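Local coordinates for protein integral membrane indolylacetylinositol arabinosyltransferase EmbC (Mycolicibacterium smegmatis, PDB 7BVE) that probably transfers arabinose units during the polymerisation of cell-wall arabinan, working as a membrane-embedded glycosyltransferase of the emb family, at residues T71-A76 and E196-S201; R139-T144 and G152-L157; G813-R818 and P831-W836; A819-G824 and P904-L909. All coordinates share one frame; numbering follows the deposited sequence.

Overall arrangement
The four contacts form two pairs in different parts of the chain. Contacts 1 and 2 belong to one antiparallel sheet of the N-terminal concanavalin-like region, in which strands 149-155, 140-145, 67-71 and 201-203 follow one another; contact 2 pairs the first two, and contact 1 lies where the other two adjoin loops. Their centres lie 10 Å apart, and contact 2 is nested within the loop that contact 1 closes. Contacts 3 and 4 lie in the C-terminal region, with centres 13 Å apart and segments that alternate along the chain; Leu821 of contact 4 packs on Val832 of contact 3. Nearest atoms of the two pairs are at least about 34 Å apart, so each pair reports on its own beta-rich region.

Contact 1 of 4, residues T71-A76 and E196-S201; sequences TVPCQA and EGLQLS
Leu198 has the most surface buried here, and it meets 71-76 with both its backbone and its side chain. With CG anti to the backbone N (chi1 -168°), the side chain lies next to that of Val72, the two pointing the same way. Its CD1 branch makes the contact, 3.9 Å from Val72 CG2, and it lies almost as near to the other methyl, CG1. At the base of the same side chain Leu198 CB rests 4.0 Å from Pro73 CD, where the proline ring crosses the leucine at about a right angle.

Thr71 contributes mainly through its carbonyl. Leu198 N lies 3.2 Å from Thr71 O, but the N-H points well off the oxygen (121° at the hydrogen), so the bond is weak. The same oxygen also receives a CA-H contact from Leu198 CA. The contact lies where loops adjoin strands 67-71 and 201-203, neighbours in the concanavalin-like sheet, and Ser201 shares a backbone hydrogen bond with Thr69. Here a loose approach replaces regular pairing, with the CA atoms of Val72 and Leu198 4.7 Å apart.

Pro73 extends the contact toward Glu196. Its CB points toward the other segment, and CG comes 3.5 Å from Glu196 O, with CB farther from the same carbonyl. Beyond the two segments Trp53 packs on Leu198, while Leu91 of strand 90-93 and Leu141 of strand 140-145 cover Val72. Thr71 touches Tyr140, also of strand 140-145.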
loop_
_atom_site.group_PDB
_atom_site.type_symbol
_atom_site.label_atom_id
_atom_site.label_comp_id
_atom_site.label_asym_id
_atom_site.label_seq_id
_atom_site.Cartn_x
_atom_site.Cartn_y
_atom_site.Cartn_z
ATOM N N THR A 71 -51.810 7.297 13.755
ATOM C CA THR A 71 -52.850 8.266 14.097
ATOM C C THR A 71 -53.310 7.977 15.523
ATOM O O THR A 71 -54.126 7.084 15.735
ATOM C CB THR A 71 -54.009 8.177 13.113
ATOM O OG1 THR A 71 -53.530 8.430 11.788
ATOM C CG2 THR A 71 -55.085 9.190 13.443
ATOM N N VAL A 72 -52.806 8.742 16.484
ATOM C CA VAL A 72 -53.079 8.505 17.900
ATOM C C VAL A 72 -54.171 9.453 18.382
ATOM O O VAL A 72 -54.112 10.649 18.078
ATOM C CB VAL A 72 -51.800 8.681 18.732
ATOM C CG1 VAL A 72 -52.072 8.466 20.190
ATOM C CG2 VAL A 72 -50.730 7.736 18.257
ATOM N N PRO A 73 -55.177 8.990 19.128
ATOM C CA PRO A 73 -56.149 9.926 19.710
ATOM C C PRO A 73 -55.609 10.701 20.909
ATOM O O PRO A 73 -54.418 10.637 21.220
ATOM C CB PRO A 73 -57.314 9.014 20.107
ATOM C CG PRO A 73 -56.700 7.699 20.316
ATOM C CD PRO A 73 -55.579 7.592 19.330
ATOM N N CYS A 74 -56.480 11.458 21.578
ATOM C CA CYS A 74 -56.089 12.295 22.709
ATOM C C CYS A 74 -56.021 11.527 24.024
ATOM O O CYS A 74 -55.035 11.633 24.758
ATOM C CB CYS A 74 -57.065 13.460 22.858
ATOM S SG CYS A 74 -58.773 12.984 23.170
ATOM N N GLN A 75 -57.064 10.762 24.342
ATOM C CA GLN A 75 -57.144 10.063 25.617
ATOM C C GLN A 75 -56.284 8.809 25.675
ATOM O O GLN A 75 -56.310 8.120 26.700
ATOM C CB GLN A 75 -58.596 9.703 25.921
ATOM C CG GLN A 75 -59.489 10.905 26.127
ATOM C CD GLN A 75 -59.055 11.748 27.304
ATOM O OE1 GLN A 75 -58.542 12.853 27.134
ATOM N NE2 GLN A 75 -59.257 11.231 28.508
ATOM N N ALA A 76 -55.550 8.482 24.610
ATOM C CA ALA A 76 -54.580 7.400 24.686
ATOM C C ALA A 76 -53.432 7.760 25.615
ATOM O O ALA A 76 -52.943 6.908 26.364
ATOM C CB ALA A 76 -54.055 7.068 23.292
ATOM N N GLU A 196 -60.324 3.582 20.523
ATOM C CA GLU A 196 -60.662 3.654 19.111
ATOM C C GLU A 196 -59.736 4.631 18.397
ATOM O O GLU A 196 -59.036 5.433 19.019
ATOM C CB GLU A 196 -62.120 4.060 18.926
ATOM C CG GLU A 196 -63.085 3.040 19.496
ATOM C CD GLU A 196 -63.007 1.700 18.791
ATOM O OE1 GLU A 196 -62.782 1.674 17.563
ATOM O OE2 GLU A 196 -63.157 0.665 19.473
ATOM N N GLY A 197 -59.744 4.563 17.071
ATOM C CA GLY A 197 -58.636 5.147 16.343
ATOM C C GLY A 197 -57.423 4.272 16.568
ATOM O O GLY A 197 -57.538 3.043 16.644
ATOM N N LEU A 198 -56.257 4.911 16.697
ATOM C CA LEU A 198 -54.985 4.271 17.050
ATOM C C LEU A 198 -54.628 3.169 16.052
ATOM O O LEU A 198 -54.735 1.977 16.328
ATOM C CB LEU A 198 -55.003 3.751 18.487
ATOM C CG LEU A 198 -53.661 3.319 19.067
ATOM C CD1 LEU A 198 -52.725 4.497 19.242
ATOM C CD2 LEU A 198 -53.903 2.605 20.366
ATOM N N GLN A 199 -54.308 3.588 14.839
ATOM C CA GLN A 199 -54.056 2.659 13.745
ATOM C C GLN A 199 -52.716 3.007 13.115
ATOM O O GLN A 199 -52.626 3.945 12.321
ATOM C CB GLN A 199 -55.188 2.717 12.725
ATOM C CG GLN A 199 -55.065 1.747 11.567
ATOM C CD GLN A 199 -55.198 0.299 11.989
ATOM O OE1 GLN A 199 -56.008 -0.039 12.850
ATOM N NE2 GLN A 199 -54.410 -0.572 11.369
ATOM N N LEU A 200 -51.678 2.263 13.477
ATOM C CA LEU A 200 -50.424 2.316 12.744
ATOM C C LEU A 200 -50.506 1.397 11.536
ATOM O O LEU A 200 -51.120 0.332 11.594
ATOM C CB LEU A 200 -49.258 1.923 13.650
ATOM C CG LEU A 200 -47.825 2.010 13.122
ATOM C CD1 LEU A 200 -46.923 2.502 14.208
ATOM C CD2 LEU A 200 -47.319 0.663 12.654
ATOM N N SER A 201 -49.893 1.819 10.434
ATOM C CA SER A 201 -49.839 1.012 9.227
ATOM C C SER A 201 -48.512 1.259 8.538
ATOM O O SER A 201 -47.996 2.374 8.572
ATOM C CB SER A 201 -50.985 1.342 8.277
ATOM O OG SER A 201 -52.228 1.035 8.871
#

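Contact 2 of 4, residues R139-T144 and G152-L157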
loop_
_atom_site.group_PDB
_atom_site.type_symbol
_atom_site.label_atom_id
_atom_site.label_comp_id
_atom_site.label_asym_id
_atom_site.label_seq_id
_atom_site.Cartn_x
_atom_site.Cartn_y
_atom_site.Cartn_z
ATOM N N ARG A 139 -57.971 16.236 18.721
ATOM C CA ARG A 139 -58.639 14.969 18.471
ATOM C C ARG A 139 -57.742 13.910 17.841
ATOM O O ARG A 139 -58.115 12.735 17.849
ATOM C CB ARG A 139 -59.859 15.207 17.588
ATOM C CG ARG A 139 -60.929 16.022 18.270
ATOM C CD ARG A 139 -62.189 16.072 17.438
ATOM N NE ARG A 139 -61.965 16.747 16.166
ATOM C CZ ARG A 139 -62.071 18.060 15.993
ATOM N NH1 ARG A 139 -62.395 18.840 17.015
ATOM N NH2 ARG A 139 -61.854 18.595 14.799
ATOM N N TYR A 140 -56.581 14.271 17.304
ATOM C CA TYR A 140 -55.734 13.285 16.649
ATOM C C TYR A 140 -54.276 13.658 16.849
ATOM O O TYR A 140 -53.948 14.711 17.394
ATOM C CB TYR A 140 -56.036 13.175 15.151
ATOM C CG TYR A 140 -57.400 12.633 14.814
ATOM C CD1 TYR A 140 -57.664 11.276 14.892
ATOM C CD2 TYR A 140 -58.420 13.480 14.411
ATOM C CE1 TYR A 140 -58.907 10.774 14.586
ATOM C CE2 TYR A 140 -59.666 12.992 14.101
ATOM C CZ TYR A 140 -59.905 11.636 14.190
ATOM O OH TYR A 140 -61.151 11.141 13.881
ATOM N N LEU A 141 -53.409 12.753 16.417
ATOM C CA LEU A 141 -51.972 12.962 16.312
ATOM C C LEU A 141 -51.509 12.375 14.982
ATOM O O LEU A 141 -50.718 11.434 14.924
ATOM C CB LEU A 141 -51.244 12.399 17.534
ATOM C CG LEU A 141 -49.724 12.504 17.719
ATOM C CD1 LEU A 141 -49.256 13.894 17.444
ATOM C CD2 LEU A 141 -49.346 12.092 19.126
ATOM N N THR A 142 -52.138 12.839 13.906
ATOM C CA THR A 142 -51.848 12.376 12.556
ATOM C C THR A 142 -50.373 12.550 12.208
ATOM O O THR A 142 -49.773 13.590 12.475
ATOM C CB THR A 142 -52.717 13.152 11.569
ATOM O OG1 THR A 142 -54.089 13.032 11.952
ATOM C CG2 THR A 142 -52.558 12.615 10.167
ATOM N N PHE A 143 -49.776 11.494 11.664
ATOM C CA PHE A 143 -48.380 11.495 11.259
ATOM C C PHE A 143 -48.256 10.663 9.992
ATOM O O PHE A 143 -48.979 9.682 9.820
ATOM C CB PHE A 143 -47.486 10.944 12.373
ATOM C CG PHE A 143 -46.045 10.834 11.999
ATOM C CD1 PHE A 143 -45.220 11.934 12.033
ATOM C CD2 PHE A 143 -45.514 9.623 11.601
ATOM C CE1 PHE A 143 -43.894 11.824 11.683
ATOM C CE2 PHE A 143 -44.206 9.519 11.234
ATOM C CZ PHE A 143 -43.392 10.613 11.283
ATOM N N THR A 144 -47.351 11.065 9.101
ATOM C CA THR A 144 -47.166 10.403 7.819
ATOM C C THR A 144 -45.699 10.506 7.432
ATOM O O THR A 144 -45.068 11.536 7.653
ATOM C CB THR A 144 -48.053 11.040 6.737
ATOM O OG1 THR A 144 -49.408 11.094 7.191
ATOM C CG2 THR A 144 -48.042 10.224 5.473
ATOM N N GLY A 152 -46.216 15.847 10.756
ATOM C CA GLY A 152 -47.051 15.582 11.908
ATOM C C GLY A 152 -48.033 16.704 12.157
ATOM O O GLY A 152 -47.831 17.826 11.712
ATOM N N GLU A 153 -49.107 16.387 12.880
ATOM C CA GLU A 153 -50.159 17.370 13.114
ATOM C C GLU A 153 -51.033 17.057 14.318
ATOM O O GLU A 153 -51.671 16.005 14.357
ATOM C CB GLU A 153 -51.060 17.489 11.888
ATOM C CG GLU A 153 -52.168 18.502 12.068
ATOM C CD GLU A 153 -53.045 18.643 10.848
ATOM O OE1 GLU A 153 -52.796 17.935 9.852
ATOM O OE2 GLU A 153 -53.989 19.456 10.893
ATOM N N PHE A 154 -51.102 17.969 15.284
ATOM C CA PHE A 154 -52.076 17.899 16.373
ATOM C C PHE A 154 -53.381 18.488 15.852
ATOM O O PHE A 154 -53.503 19.703 15.693
ATOM C CB PHE A 154 -51.590 18.654 17.604
ATOM C CG PHE A 154 -50.465 17.985 18.343
ATOM C CD1 PHE A 154 -50.722 16.994 19.276
ATOM C CD2 PHE A 154 -49.157 18.367 18.129
ATOM C CE1 PHE A 154 -49.697 16.393 19.977
ATOM C CE2 PHE A 154 -48.123 17.762 18.823
ATOM C CZ PHE A 154 -48.397 16.769 19.746
ATOM N N VAL A 155 -54.360 17.628 15.591
ATOM C CA VAL A 155 -55.596 18.042 14.935
ATOM C C VAL A 155 -56.568 18.544 15.997
ATOM O O VAL A 155 -57.204 17.752 16.690
ATOM C CB VAL A 155 -56.210 16.899 14.125
ATOM C CG1 VAL A 155 -57.466 17.365 13.412
ATOM C CG2 VAL A 155 -55.200 16.348 13.146
ATOM N N GLY A 156 -56.706 19.862 16.106
ATOM C CA GLY A 156 -57.650 20.432 17.044
ATOM C C GLY A 156 -57.190 21.701 17.730
ATOM O O GLY A 156 -58.024 22.500 18.164
ATOM N N LEU A 157 -55.883 21.914 17.839
ATOM C CA LEU A 157 -55.362 23.074 18.547
ATOM C C LEU A 157 -54.390 23.849 17.668
ATOM O O LEU A 157 -53.885 23.348 16.661
ATOM C CB LEU A 157 -54.705 22.660 19.875
ATOM C CG LEU A 157 -53.531 21.685 19.991
ATOM C CD1 LEU A 157 -52.185 22.372 19.918
ATOM C CD2 LEU A 157 -53.648 20.959 21.301
#
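Tyr140 and Val155 face each other near the open end of a beta hairpin, formed by strands 140-145 and 149-155. Its portions 140-144 and 152-155 run antiparallel, with axes 4.8 Å apart and N-to-C directions differing by 162°. The hairpin is part of the antiparallel sheet of the concanavalin-like domain; strand 67-71 flanks it on one side and strand 171-175 on the other.

Backbone bonding is uneven along the pair. Arg139 N donates to Val155 O at 2.6 Å, and Glu153 N to Thr142 O at 2.9 Å; both donors lie nearly along the C=O axis, although the N-H directions are bent. Between them the bond from Val155 N to Tyr140 O is weak, stretched to 3.5 Å. Nearer the turn, Gly152 CA adds a CA-H contact to Thr142 O.

Apolar packing divides between the two faces of the sheet. On the face of Tyr140, Thr142 and Val155, the valine CG2 methyl lies 3.8 Å from Tyr140 CB and also approaches Thr142 OG1, while Val155 CB sits at the edge of the tyrosine ring. Glu153, also on this face, reaches out to a long, weak ion pair with Arg171. The buried face carries Leu141, Phe143 and Phe154; there Ile109, Leu107, Val126 and Ala128 of the second sheet cover the hairpin.

The aromatic contact on that face is a CH-pi interaction. Leu141 holds CG anti to its N (chi1 -178°) and runs alongside Phe154, setting CD1 over one ring face, 3.8 Å from the centroid and displaced toward the rim near CE1.

Contact 3 of 4, residues G813-R818 and P831-W836; sequences GINGSR and PVLGSW
Asn815 directs its side chain at 831-836 and makes the one hydrogen bond across the contact, from ND2 to Val832 O at 2.6 Å. Its chi1 of -160° turns CG away from the backbone N, and a chi2 near zero puts OD1 on the CA side and ND2 on the far side, toward Val832 O. The bond is bent at the hydrogen (131°), and the donor sits above the carbonyl plane, 50° out of it, so the approach does not follow a lone pair. Leu833 crosses the asparagine at about a right angle, placing CD1 3.3 Å from ND2, while Asn815 CB rests 4.0 Å from Pro831 CB.

Ile814 touches through its CG2 branch, which stands between the backbone N and the carbonyl carbon; CG2 lies 3.7 Å from Pro831 N, beside the proline ring. Ser817 OG skirts Val832 CB, but its polar partners are Pro768 O and Ala819 N.

In the C-terminal region, residues 813-818 lie in the loop before the short, weakly bonded strand 833-834. That strand pairs antiparallel with 939-940, Leu758 and Phe766 pack against Leu833, and Val832 turns to Leu821.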
loop_
_atom_site.group_PDB
_atom_site.type_symbol
_atom_site.label_atom_id
_atom_site.label_comp_id
_atom_site.label_asym_id
_atom_site.label_seq_id
_atom_site.Cartn_x
_atom_site.Cartn_y
_atom_site.Cartn_z
ATOM N N GLY A 813 -22.029 -5.098 47.503
ATOM C CA GLY A 813 -21.424 -6.381 47.239
ATOM C C GLY A 813 -21.089 -7.128 48.522
ATOM O O GLY A 813 -21.248 -6.614 49.633
ATOM N N ILE A 814 -20.617 -8.366 48.349
ATOM C CA ILE A 814 -20.223 -9.174 49.495
ATOM C C ILE A 814 -18.866 -8.722 50.021
ATOM O O ILE A 814 -18.520 -8.989 51.178
ATOM C CB ILE A 814 -20.253 -10.670 49.109
ATOM C CG1 ILE A 814 -20.214 -11.577 50.345
ATOM C CG2 ILE A 814 -19.129 -11.022 48.148
ATOM C CD1 ILE A 814 -20.520 -13.018 50.048
ATOM N N ASN A 815 -18.101 -8.004 49.204
ATOM C CA ASN A 815 -16.856 -7.383 49.620
ATOM C C ASN A 815 -17.049 -5.884 49.846
ATOM O O ASN A 815 -16.091 -5.139 50.060
ATOM C CB ASN A 815 -15.783 -7.642 48.571
ATOM C CG ASN A 815 -14.390 -7.461 49.104
ATOM O OD1 ASN A 815 -14.195 -7.276 50.303
ATOM N ND2 ASN A 815 -13.419 -7.457 48.210
ATOM N N GLY A 816 -18.295 -5.425 49.808
ATOM C CA GLY A 816 -18.539 -3.999 49.755
ATOM C C GLY A 816 -18.234 -3.392 48.409
ATOM O O GLY A 816 -18.024 -2.180 48.313
ATOM N N SER A 817 -18.222 -4.202 47.357
ATOM C CA SER A 817 -17.862 -3.753 46.025
ATOM C C SER A 817 -19.072 -3.169 45.305
ATOM O O SER A 817 -20.223 -3.516 45.579
ATOM C CB SER A 817 -17.281 -4.906 45.211
ATOM O OG SER A 817 -16.926 -4.474 43.911
ATOM N N ARG A 818 -18.791 -2.265 44.365
ATOM C CA ARG A 818 -19.826 -1.662 43.536
ATOM C C ARG A 818 -19.529 -1.845 42.052
ATOM O O ARG A 818 -20.021 -1.071 41.225
ATOM C CB ARG A 818 -19.980 -0.176 43.862
ATOM C CG ARG A 818 -20.463 0.102 45.275
ATOM C CD ARG A 818 -20.595 1.592 45.539
ATOM N NE ARG A 818 -21.653 2.193 44.735
ATOM C CZ ARG A 818 -21.439 3.040 43.735
ATOM N NH1 ARG A 818 -20.200 3.390 43.417
ATOM N NH2 ARG A 818 -22.461 3.539 43.054
ATOM N N PRO A 831 -16.535 -12.031 45.740
ATOM C CA PRO A 831 -15.750 -10.869 46.158
ATOM C C PRO A 831 -14.797 -10.420 45.068
ATOM O O PRO A 831 -14.353 -11.207 44.236
ATOM C CB PRO A 831 -14.984 -11.385 47.377
ATOM C CG PRO A 831 -14.873 -12.833 47.146
ATOM C CD PRO A 831 -16.133 -13.248 46.460
ATOM N N VAL A 832 -14.491 -9.130 45.072
ATOM C CA VAL A 832 -13.584 -8.532 44.102
ATOM C C VAL A 832 -12.536 -7.732 44.860
ATOM O O VAL A 832 -12.867 -6.959 45.764
ATOM C CB VAL A 832 -14.332 -7.624 43.098
ATOM C CG1 VAL A 832 -13.371 -6.958 42.135
ATOM C CG2 VAL A 832 -15.360 -8.405 42.324
ATOM N N LEU A 833 -11.275 -7.935 44.512
ATOM C CA LEU A 833 -10.184 -7.089 44.963
ATOM C C LEU A 833 -9.596 -6.375 43.753
ATOM O O LEU A 833 -10.112 -6.472 42.642
ATOM C CB LEU A 833 -9.142 -7.899 45.731
ATOM C CG LEU A 833 -9.333 -8.046 47.245
ATOM C CD1 LEU A 833 -10.503 -8.907 47.623
ATOM C CD2 LEU A 833 -8.098 -8.646 47.836
ATOM N N GLY A 834 -8.516 -5.638 43.973
ATOM C CA GLY A 834 -7.970 -4.830 42.899
ATOM C C GLY A 834 -6.627 -4.253 43.279
ATOM O O GLY A 834 -6.145 -4.426 44.400
ATOM N N SER A 835 -6.017 -3.571 42.308
ATOM C CA SER A 835 -4.710 -2.959 42.513
ATOM C C SER A 835 -4.593 -1.602 41.836
ATOM O O SER A 835 -3.509 -1.232 41.377
ATOM C CB SER A 835 -3.593 -3.864 42.014
ATOM O OG SER A 835 -2.346 -3.217 42.137
ATOM N N TRP A 836 -5.685 -0.852 41.753
ATOM C CA TRP A 836 -5.695 0.445 41.092
ATOM C C TRP A 836 -6.050 1.536 42.090
ATOM O O TRP A 836 -6.855 1.314 43.001
ATOM C CB TRP A 836 -6.699 0.469 39.946
ATOM C CG TRP A 836 -6.700 1.740 39.182
ATOM C CD1 TRP A 836 -5.775 2.151 38.271
ATOM C CD2 TRP A 836 -7.640 2.807 39.310
ATOM N NE1 TRP A 836 -6.107 3.393 37.789
ATOM C CE2 TRP A 836 -7.246 3.821 38.417
ATOM C CE3 TRP A 836 -8.790 2.997 40.080
ATOM C CZ2 TRP A 836 -7.962 5.006 38.272
ATOM C CZ3 TRP A 836 -9.499 4.173 39.934
ATOM C CH2 TRP A 836 -9.083 5.162 39.039
#

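Contact 4 of 4, residues A819-G824 and P904-L909; sequences ARLPYG and PAWRNL
Pro822 lies across one face of the Trp906 indole, its ring meeting the side chain at about a right angle. Pro822 CD stands 3.6 Å from the centroid of the five-membered ring and only 7° off the ring normal, which identifies a CH-pi contact over the face. Beside it CG comes down at the root of the indole, 3.4 Å from Trp906 CG and as near to CB. The tryptophan is set for this by a first torsion that places CG anti to the carbonyl carbon, and a chi2 of 95° that turns the broad face to the proline. Trp906 has more surface buried by the contact than any other residue in it.

Farther along the indole, Leu821 CD2 lies 4.4 Å from Trp906 CZ2, a loose apolar approach, and Arg820 O lies 3.7 Å from Trp906 NE1 without forming a hydrogen bond. Trp906 also reaches Val832, joining this packing to contact 3.

Trp906 immediately precedes strand 907-912, which pairs antiparallel with 862-867 and 895-899 in the antiparallel sheet of the C-terminal region. The 819-824 loop thus packs over the start of a sheet strand, while Asp778 also touches the tryptophan.

Tyr823 reaches past this point to the strand itself. Asn908 comes from the opposite direction and brings ND2 over one face of the phenol ring, 3.8 Å from Tyr823 CE2, with the amide and ring planes 25° apart. On the other end of that amide OD1 is hydrogen-bonded to Ser866 OG. Pro1026 of strand 1020-1029 touches both Tyr823 and Asn908.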
loop_
_atom_site.group_PDB
_atom_site.type_symbol
_atom_site.label_atom_id
_atom_site.label_comp_id
_atom_site.label_asym_id
_atom_site.label_seq_id
_atom_site.Cartn_x
_atom_site.Cartn_y
_atom_site.Cartn_z
ATOM N N ALA A 819 -18.743 -2.855 41.700
ATOM C CA ALA A 819 -18.262 -3.021 40.340
ATOM C C ALA A 819 -19.194 -3.911 39.526
ATOM O O ALA A 819 -19.973 -4.701 40.063
ATOM C CB ALA A 819 -16.856 -3.612 40.346
ATOM N N ARG A 820 -19.099 -3.768 38.208
ATOM C CA ARG A 820 -19.854 -4.607 37.290
ATOM C C ARG A 820 -19.103 -5.911 37.067
ATOM O O ARG A 820 -17.900 -5.904 36.794
ATOM C CB ARG A 820 -20.072 -3.897 35.953
ATOM C CG ARG A 820 -21.220 -2.897 35.914
ATOM C CD ARG A 820 -20.802 -1.522 36.419
ATOM N NE ARG A 820 -19.751 -0.931 35.595
ATOM C CZ ARG A 820 -19.057 0.151 35.933
ATOM N NH1 ARG A 820 -18.118 0.618 35.123
ATOM N NH2 ARG A 820 -19.307 0.770 37.078
ATOM N N LEU A 821 -19.812 -7.027 37.181
ATOM C CA LEU A 821 -19.094 -8.274 36.964
ATOM C C LEU A 821 -19.398 -8.846 35.589
ATOM O O LEU A 821 -20.536 -8.756 35.114
ATOM C CB LEU A 821 -19.459 -9.298 38.034
ATOM C CG LEU A 821 -18.884 -8.965 39.399
ATOM C CD1 LEU A 821 -19.371 -9.940 40.435
ATOM C CD2 LEU A 821 -17.387 -9.009 39.298
ATOM N N PRO A 822 -18.393 -9.427 34.941
ATOM C CA PRO A 822 -18.621 -10.035 33.624
ATOM C C PRO A 822 -19.133 -11.454 33.747
ATOM O O PRO A 822 -19.160 -12.012 34.849
ATOM C CB PRO A 822 -17.225 -10.020 33.000
ATOM C CG PRO A 822 -16.352 -10.215 34.169
ATOM C CD PRO A 822 -16.968 -9.462 35.300
ATOM N N TYR A 823 -19.557 -12.018 32.618
ATOM C CA TYR A 823 -19.896 -13.428 32.436
ATOM C C TYR A 823 -21.024 -13.902 33.348
ATOM O O TYR A 823 -21.163 -15.105 33.589
ATOM C CB TYR A 823 -18.668 -14.334 32.609
ATOM C CG TYR A 823 -17.532 -13.999 31.673
ATOM C CD1 TYR A 823 -17.665 -14.149 30.310
ATOM C CD2 TYR A 823 -16.303 -13.605 32.166
ATOM C CE1 TYR A 823 -16.633 -13.851 29.451
ATOM C CE2 TYR A 823 -15.260 -13.313 31.315
ATOM C CZ TYR A 823 -15.433 -13.440 29.961
ATOM O OH TYR A 823 -14.401 -13.156 29.107
ATOM N N GLY A 824 -21.837 -12.986 33.862
ATOM C CA GLY A 824 -22.944 -13.361 34.714
ATOM C C GLY A 824 -22.544 -13.801 36.103
ATOM O O GLY A 824 -23.169 -14.707 36.664
ATOM N N PRO A 904 -7.310 -4.039 28.808
ATOM C CA PRO A 904 -7.329 -4.508 30.171
ATOM C C PRO A 904 -8.612 -5.138 30.650
ATOM O O PRO A 904 -8.739 -5.297 31.857
ATOM C CB PRO A 904 -7.176 -3.228 30.909
ATOM C CG PRO A 904 -7.944 -2.226 30.098
ATOM C CD PRO A 904 -7.963 -2.731 28.684
ATOM N N ALA A 905 -9.527 -5.513 29.774
ATOM C CA ALA A 905 -10.817 -6.006 30.201
ATOM C C ALA A 905 -10.929 -7.331 30.834
ATOM O O ALA A 905 -10.085 -8.186 30.643
ATOM C CB ALA A 905 -11.754 -5.928 29.062
ATOM N N TRP A 906 -11.989 -7.527 31.604
ATOM C CA TRP A 906 -12.101 -8.860 32.235
ATOM C C TRP A 906 -11.862 -10.002 31.248
ATOM O O TRP A 906 -12.333 -9.941 30.151
ATOM C CB TRP A 906 -13.459 -9.012 32.897
ATOM C CG TRP A 906 -13.747 -8.098 34.038
ATOM C CD1 TRP A 906 -14.406 -6.914 33.981
ATOM C CD2 TRP A 906 -13.460 -8.319 35.425
ATOM N NE1 TRP A 906 -14.543 -6.382 35.228
ATOM C CE2 TRP A 906 -13.962 -7.218 36.130
ATOM C CE3 TRP A 906 -12.830 -9.336 36.140
ATOM C CZ2 TRP A 906 -13.856 -7.109 37.506
ATOM C CZ3 TRP A 906 -12.712 -9.226 37.498
ATOM C CH2 TRP A 906 -13.209 -8.120 38.165
ATOM N N ARG A 907 -11.133 -11.015 31.703
ATOM C CA ARG A 907 -10.820 -12.193 30.910
ATOM C C ARG A 907 -10.681 -13.387 31.847
ATOM O O ARG A 907 -10.757 -13.242 33.068
ATOM C CB ARG A 907 -9.527 -11.983 30.120
ATOM C CG ARG A 907 -8.446 -11.237 30.884
ATOM C CD ARG A 907 -7.400 -10.664 29.942
ATOM N NE ARG A 907 -6.366 -9.924 30.658
ATOM C CZ ARG A 907 -5.162 -9.652 30.164
ATOM N NH1 ARG A 907 -4.284 -8.972 30.887
ATOM N NH2 ARG A 907 -4.838 -10.061 28.945
ATOM N N ASN A 908 -10.477 -14.566 31.275
ATOM C CA ASN A 908 -10.332 -15.782 32.061
ATOM C C ASN A 908 -8.888 -16.247 32.000
ATOM O O ASN A 908 -8.332 -16.416 30.912
ATOM C CB ASN A 908 -11.252 -16.884 31.548
ATOM C CG ASN A 908 -12.698 -16.664 31.921
ATOM O OD1 ASN A 908 -13.024 -16.409 33.072
ATOM N ND2 ASN A 908 -13.575 -16.745 30.936
ATOM N N LEU A 909 -8.283 -16.437 33.165
ATOM C CA LEU A 909 -6.958 -17.024 33.284
ATOM C C LEU A 909 -7.135 -18.500 33.591
ATOM O O LEU A 909 -7.932 -18.858 34.457
ATOM C CB LEU A 909 -6.157 -16.354 34.397
ATOM C CG LEU A 909 -5.881 -14.855 34.363
ATOM C CD1 LEU A 909 -5.151 -14.469 35.623
ATOM C CD2 LEU A 909 -5.081 -14.482 33.161
#